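Local coordinates for protein DNA polymerase III subunit beta (Helicobacter pylori 26695, PDB 4S3I) that tethers DNA polymerases and other proteins to DNA as a sliding clamp, making replication processive, at residues Arg17-Phe22 and Leu44-Ser49; Ala32-Leu37 and Val69-Gly74. All coordinates share one frame; numbering follows the deposited sequence.

Contact 1. Residues Arg17-Phe22 and Leu44-Ser49; sequences RYLQAF and LFLKAS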
loop_
_atom_site.group_PDB
_atom_site.type_symbol
_atom_site.label_atom_id
_atom_site.label_comp_id
_atom_site.label_asym_id
_atom_site.label_seq_id
_atom_site.Cartn_x
_atom_site.Cartn_y
_atom_site.Cartn_z
ATOM N N ARG A 17 18.013 0.940 7.336
ATOM C CA ARG A 17 16.613 1.306 7.125
ATOM C C ARG A 17 16.306 2.708 7.644
ATOM O O ARG A 17 15.663 3.508 6.957
ATOM C CB ARG A 17 15.663 0.260 7.723
ATOM C CG ARG A 17 15.575 -1.006 6.867
ATOM C CD ARG A 17 14.402 -1.929 7.235
ATOM N NE ARG A 17 14.509 -3.194 6.506
ATOM C CZ ARG A 17 14.218 -3.349 5.214
ATOM N NH1 ARG A 17 13.785 -2.322 4.488
ATOM N NH2 ARG A 17 14.361 -4.535 4.644
ATOM N N TYR A 18 16.790 3.012 8.841
ATOM C CA TYR A 18 16.579 4.331 9.417
ATOM C C TYR A 18 17.209 5.422 8.585
ATOM O O TYR A 18 16.703 6.540 8.535
ATOM C CB TYR A 18 17.184 4.396 10.808
ATOM C CG TYR A 18 16.390 3.680 11.868
ATOM C CD1 TYR A 18 15.056 3.996 12.095
ATOM C CD2 TYR A 18 16.989 2.719 12.672
ATOM C CE1 TYR A 18 14.327 3.353 13.090
ATOM C CE2 TYR A 18 16.278 2.074 13.666
ATOM C CZ TYR A 18 14.949 2.394 13.869
ATOM O OH TYR A 18 14.250 1.747 14.863
ATOM N N LEU A 19 18.329 5.099 7.949
ATOM C CA LEU A 19 19.110 6.107 7.249
ATOM C C LEU A 19 18.551 6.475 5.879
ATOM O O LEU A 19 18.923 7.505 5.315
ATOM C CB LEU A 19 20.564 5.643 7.124
ATOM C CG LEU A 19 21.343 5.755 8.435
ATOM C CD1 LEU A 19 22.624 4.939 8.347
ATOM C CD2 LEU A 19 21.683 7.220 8.738
ATOM N N GLN A 20 17.655 5.645 5.348
ATOM C CA GLN A 20 17.163 5.849 3.983
ATOM C C GLN A 20 16.509 7.219 3.816
ATOM O O GLN A 20 16.681 7.874 2.790
ATOM C CB GLN A 20 16.200 4.731 3.587
ATOM C CG GLN A 20 16.856 3.358 3.556
ATOM C CD GLN A 20 17.987 3.284 2.548
ATOM O OE1 GLN A 20 17.768 3.482 1.348
ATOM N NE2 GLN A 20 19.208 3.024 3.026
ATOM N N ALA A 21 15.798 7.672 4.847
ATOM C CA ALA A 21 15.022 8.906 4.744
ATOM C C ALA A 21 15.892 10.143 4.641
ATOM O O ALA A 21 15.401 11.234 4.345
ATOM C CB ALA A 21 14.064 9.033 5.917
ATOM N N PHE A 22 17.188 9.983 4.895
ATOM C CA PHE A 22 18.101 11.119 4.919
ATOM C C PHE A 22 18.996 11.163 3.692
ATOM O O PHE A 22 19.961 11.918 3.656
ATOM C CB PHE A 22 18.960 11.089 6.183
ATOM C CG PHE A 22 18.156 11.118 7.448
ATOM C CD1 PHE A 22 17.966 12.314 8.135
ATOM C CD2 PHE A 22 17.570 9.962 7.942
ATOM C CE1 PHE A 22 17.208 12.347 9.307
ATOM C CE2 PHE A 22 16.805 9.992 9.116
ATOM C CZ PHE A 22 16.627 11.187 9.791
ATOM N N LEU A 44 30.793 0.839 14.545
ATOM C CA LEU A 44 30.677 1.358 13.177
ATOM C C LEU A 44 29.640 2.471 13.198
ATOM O O LEU A 44 28.491 2.242 13.561
ATOM C CB LEU A 44 30.220 0.274 12.194
ATOM C CG LEU A 44 29.781 0.801 10.824
ATOM C CD1 LEU A 44 30.993 1.260 10.025
ATOM C CD2 LEU A 44 28.999 -0.240 10.043
ATOM N N PHE A 45 30.054 3.678 12.840
ATOM C CA PHE A 45 29.139 4.800 12.742
ATOM C C PHE A 45 28.710 4.971 11.296
ATOM O O PHE A 45 29.535 4.924 10.379
ATOM C CB PHE A 45 29.817 6.085 13.220
ATOM C CG PHE A 45 30.033 6.138 14.709
ATOM C CD1 PHE A 45 31.162 5.562 15.279
ATOM C CD2 PHE A 45 29.095 6.752 15.540
ATOM C CE1 PHE A 45 31.370 5.610 16.665
ATOM C CE2 PHE A 45 29.287 6.800 16.928
ATOM C CZ PHE A 45 30.427 6.226 17.485
ATOM N N LEU A 46 27.419 5.181 11.109
ATOM C CA LEU A 46 26.848 5.376 9.791
ATOM C C LEU A 46 26.107 6.703 9.855
ATOM O O LEU A 46 25.310 6.930 10.775
ATOM C CB LEU A 46 25.898 4.224 9.445
ATOM C CG LEU A 46 26.424 2.790 9.580
ATOM C CD1 LEU A 46 26.191 2.247 10.975
ATOM C CD2 LEU A 46 25.768 1.841 8.557
ATOM N N LYS A 47 26.392 7.611 8.927
ATOM C CA LYS A 47 25.676 8.882 8.952
ATOM C C LYS A 47 25.269 9.393 7.578
ATOM O O LYS A 47 25.988 9.218 6.593
ATOM C CB LYS A 47 26.439 9.952 9.737
ATOM C CG LYS A 47 27.694 10.467 9.090
ATOM C CD LYS A 47 28.196 11.683 9.866
ATOM C CE LYS A 47 29.539 12.189 9.344
ATOM N NZ LYS A 47 30.684 11.347 9.794
ATOM N N ALA A 48 24.089 10.003 7.534
ATOM C CA ALA A 48 23.551 10.612 6.322
ATOM C C ALA A 48 22.993 11.975 6.704
ATOM O O ALA A 48 22.095 12.068 7.548
ATOM C CB ALA A 48 22.465 9.741 5.741
ATOM N N SER A 49 23.521 13.030 6.094
ATOM C CA SER A 49 23.120 14.384 6.457
ATOM C C SER A 49 23.333 15.368 5.316
ATOM O O SER A 49 24.102 15.107 4.385
ATOM C CB SER A 49 23.908 14.857 7.682
ATOM O OG SER A 49 25.255 15.156 7.359
#

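Contact 2. Residues Ala32-Leu37 and Val69-Gly74; sequences ASHIHL and VGTING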
loop_
_atom_site.group_PDB
_atom_site.type_symbol
_atom_site.label_atom_id
_atom_site.label_comp_id
_atom_site.label_asym_id
_atom_site.label_seq_id
_atom_site.Cartn_x
_atom_site.Cartn_y
_atom_site.Cartn_z
ATOM N N ALA A 32 25.172 12.985 -2.043
ATOM C CA ALA A 32 23.925 13.072 -1.258
ATOM C C ALA A 32 23.178 11.741 -1.189
ATOM O O ALA A 32 22.292 11.564 -0.344
ATOM C CB ALA A 32 23.015 14.178 -1.771
ATOM N N SER A 33 23.506 10.818 -2.093
ATOM C CA SER A 33 22.900 9.486 -2.079
ATOM C C SER A 33 23.697 8.496 -1.221
ATOM O O SER A 33 23.356 7.301 -1.148
ATOM C CB SER A 33 22.773 8.931 -3.500
ATOM O OG SER A 33 24.044 8.577 -4.022
ATOM N N HIS A 34 24.757 8.999 -0.581
ATOM C CA HIS A 34 25.719 8.155 0.124
ATOM C C HIS A 34 25.672 8.257 1.652
ATOM O O HIS A 34 25.407 9.324 2.217
ATOM C CB HIS A 34 27.149 8.463 -0.346
ATOM C CG HIS A 34 27.560 7.698 -1.560
ATOM N ND1 HIS A 34 28.825 7.171 -1.718
ATOM C CD2 HIS A 34 26.870 7.364 -2.678
ATOM C CE1 HIS A 34 28.897 6.549 -2.880
ATOM N NE2 HIS A 34 27.724 6.645 -3.478
ATOM N N ILE A 35 25.974 7.133 2.295
ATOM C CA ILE A 35 26.152 7.063 3.733
ATOM C C ILE A 35 27.650 7.087 4.057
ATOM O O ILE A 35 28.435 6.354 3.448
ATOM C CB ILE A 35 25.522 5.787 4.297
ATOM C CG1 ILE A 35 23.994 5.888 4.209
ATOM C CG2 ILE A 35 25.971 5.550 5.734
ATOM C CD1 ILE A 35 23.239 4.561 4.470
ATOM N N HIS A 36 28.039 7.946 5.001
ATOM C CA HIS A 36 29.418 8.011 5.479
ATOM C C HIS A 36 29.607 6.906 6.526
ATOM O O HIS A 36 28.754 6.699 7.409
ATOM C CB HIS A 36 29.691 9.390 6.079
ATOM C CG HIS A 36 31.089 9.590 6.573
ATOM N ND1 HIS A 36 31.515 9.144 7.809
ATOM C CD2 HIS A 36 32.147 10.236 6.023
ATOM C CE1 HIS A 36 32.781 9.493 7.986
ATOM N NE2 HIS A 36 33.183 10.158 6.920
ATOM N N LEU A 37 30.717 6.185 6.422
ATOM C CA LEU A 37 30.999 5.092 7.348
ATOM C C LEU A 37 32.280 5.414 8.103
ATOM O O LEU A 37 33.238 5.929 7.517
ATOM C CB LEU A 37 31.185 3.775 6.600
ATOM C CG LEU A 37 30.064 3.264 5.712
ATOM C CD1 LEU A 37 30.494 1.977 5.000
ATOM C CD2 LEU A 37 28.798 3.022 6.533
ATOM N N VAL A 69 37.657 5.308 7.453
ATOM C CA VAL A 69 36.412 5.901 6.965
ATOM C C VAL A 69 36.181 5.575 5.494
ATOM O O VAL A 69 37.127 5.257 4.771
ATOM C CB VAL A 69 36.444 7.429 7.125
ATOM C CG1 VAL A 69 36.467 7.814 8.596
ATOM C CG2 VAL A 69 37.667 8.010 6.411
ATOM N N GLY A 70 34.929 5.673 5.055
ATOM C CA GLY A 70 34.563 5.478 3.658
ATOM C C GLY A 70 33.126 5.939 3.434
ATOM O O GLY A 70 32.497 6.453 4.357
ATOM N N THR A 71 32.608 5.779 2.216
ATOM C CA THR A 71 31.206 6.120 1.920
ATOM C C THR A 71 30.643 5.072 0.991
ATOM O O THR A 71 31.399 4.390 0.306
ATOM C CB THR A 71 31.053 7.467 1.189
ATOM O OG1 THR A 71 31.292 7.272 -0.214
ATOM C CG2 THR A 71 32.012 8.520 1.745
ATOM N N ILE A 72 29.318 4.972 0.931
ATOM C CA ILE A 72 28.674 3.995 0.071
ATOM C C ILE A 72 27.251 4.456 -0.226
ATOM O O ILE A 72 26.608 5.096 0.616
ATOM C CB ILE A 72 28.677 2.587 0.740
ATOM C CG1 ILE A 72 28.180 1.507 -0.215
ATOM C CG2 ILE A 72 27.907 2.588 2.070
ATOM C CD1 ILE A 72 27.951 0.155 0.454
ATOM N N ASN A 73 26.776 4.151 -1.431
ATOM C CA ASN A 73 25.390 4.431 -1.801
ATOM C C ASN A 73 24.434 3.718 -0.845
ATOM O O ASN A 73 24.415 2.488 -0.776
ATOM C CB ASN A 73 25.117 3.984 -3.236
ATOM C CG ASN A 73 23.724 4.365 -3.705
ATOM O OD1 ASN A 73 22.766 3.645 -3.465
ATOM N ND2 ASN A 73 23.614 5.509 -4.381
ATOM N N GLY A 74 23.652 4.492 -0.103
ATOM C CA GLY A 74 22.804 3.937 0.945
ATOM C C GLY A 74 21.681 3.038 0.457
ATOM O O GLY A 74 21.320 2.061 1.113
HETATM O O HOH W 1 21.004 5.974 -1.863
#

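Contact 1. Residues Arg17-Phe22 and Leu44-Ser49
L19, on helix 9-19, spreads its two methyl branches along strand 43-49. CD1 presses on CB of L46 at 3.5 Å; the two leucine side chains cross at about a right angle, a methyl of L19 against the CB of L46. The second branch reaches further along the strand, where CD2 of L19 lies 4.0 Å from CB of A48 and 3.9 Å from its backbone N. With chi1 at -75°, CG of L19 is set opposite the carbonyl carbon and the fork is carried out to the strand. F22 makes its contact at the base of its side chain: its CB sits 3.8 Å from CB of A48 and 3.6 Å from the A48 carbonyl O, while the ring leads away from the strand. At the ring edge, in its plane, lie the carbonyl oxygens of Y18 and L19. The small A48 faces both L19 and F22, in a buried, largely apolar contact. This is helix-on-sheet packing within the N-terminal domain of the clamp. The F22 side chain also touches I53 and L55 of strand 53-60 and L212 of helix 203-212, while L19 also touches L55 and, on strand 34-40, I35.

Contact 2. Residues Ala32-Leu37 and Val69-Gly74
The H34 imidazole lies flat against the backbone of strand 68-73: on one face it carries the I72 carbonyl carbon and the N73 nitrogen, both over its centre, the latter 3.3 Å above the plane. At its edge, ND1 is hydrogen-bonded to OG1 of T71 (2.9 Å, 164°); OG1 in addition accepts a hydrogen bond from the backbone N of F112, whose ring stacks with H34. With OG1 between its backbone N and carbonyl carbon (chi1 82°), T71 turns the hydroxyl to ND1; this bond and the packing on the ring face together restrain the imidazole. The H36 ring has the G70 carbonyl O over one face, offset toward the rim; F117 meets it at an inclined angle.

Strands 34-37 and 69-73 are antiparallel neighbours, the latter belonging to the edge strand, within this chain, of the antiparallel sheet of the N-terminal clamp domain. I35 and I72 form one hydrogen-bonded pair, with I35 N to I72 O at 2.7 Å, and L37 and G70 form the next. On the face opposite H36 and T71, CD1 of L37 meets CG2 of I72 at 4.0 Å, and L98 touches both. Where the strand turns into helix 74-82, N73 is the N-cap, its OD1 accepting from K76 N. G74 N then donates to S33 O (3.0 Å), while CD1 of I35 rests on CA of G74 at 3.6 Å.

Overall arrangement
Contacts 1 and 2 lie with their centres about 9 Å apart, on the same side of the chain's centre and within the N-terminal domain of the clamp. Their segments alternate along the chain: 17-22, 32-37, 44-49, then 69-74. Strands 68-73, 34-40 and 43-49 are consecutive neighbours in one antiparallel sheet, with contact 2 joining the first two and contact 1 setting residues 17-22 against the third. The contacts meet directly through probable hydrogen bonds from H36 N to K47 O and from Q20 NE2 to G74 O. The first joins strands 34-40 and 43-49; the second ties Q20 to the start of helix 74-82, in keeping with the helix-and-sheet domains of sliding clamps.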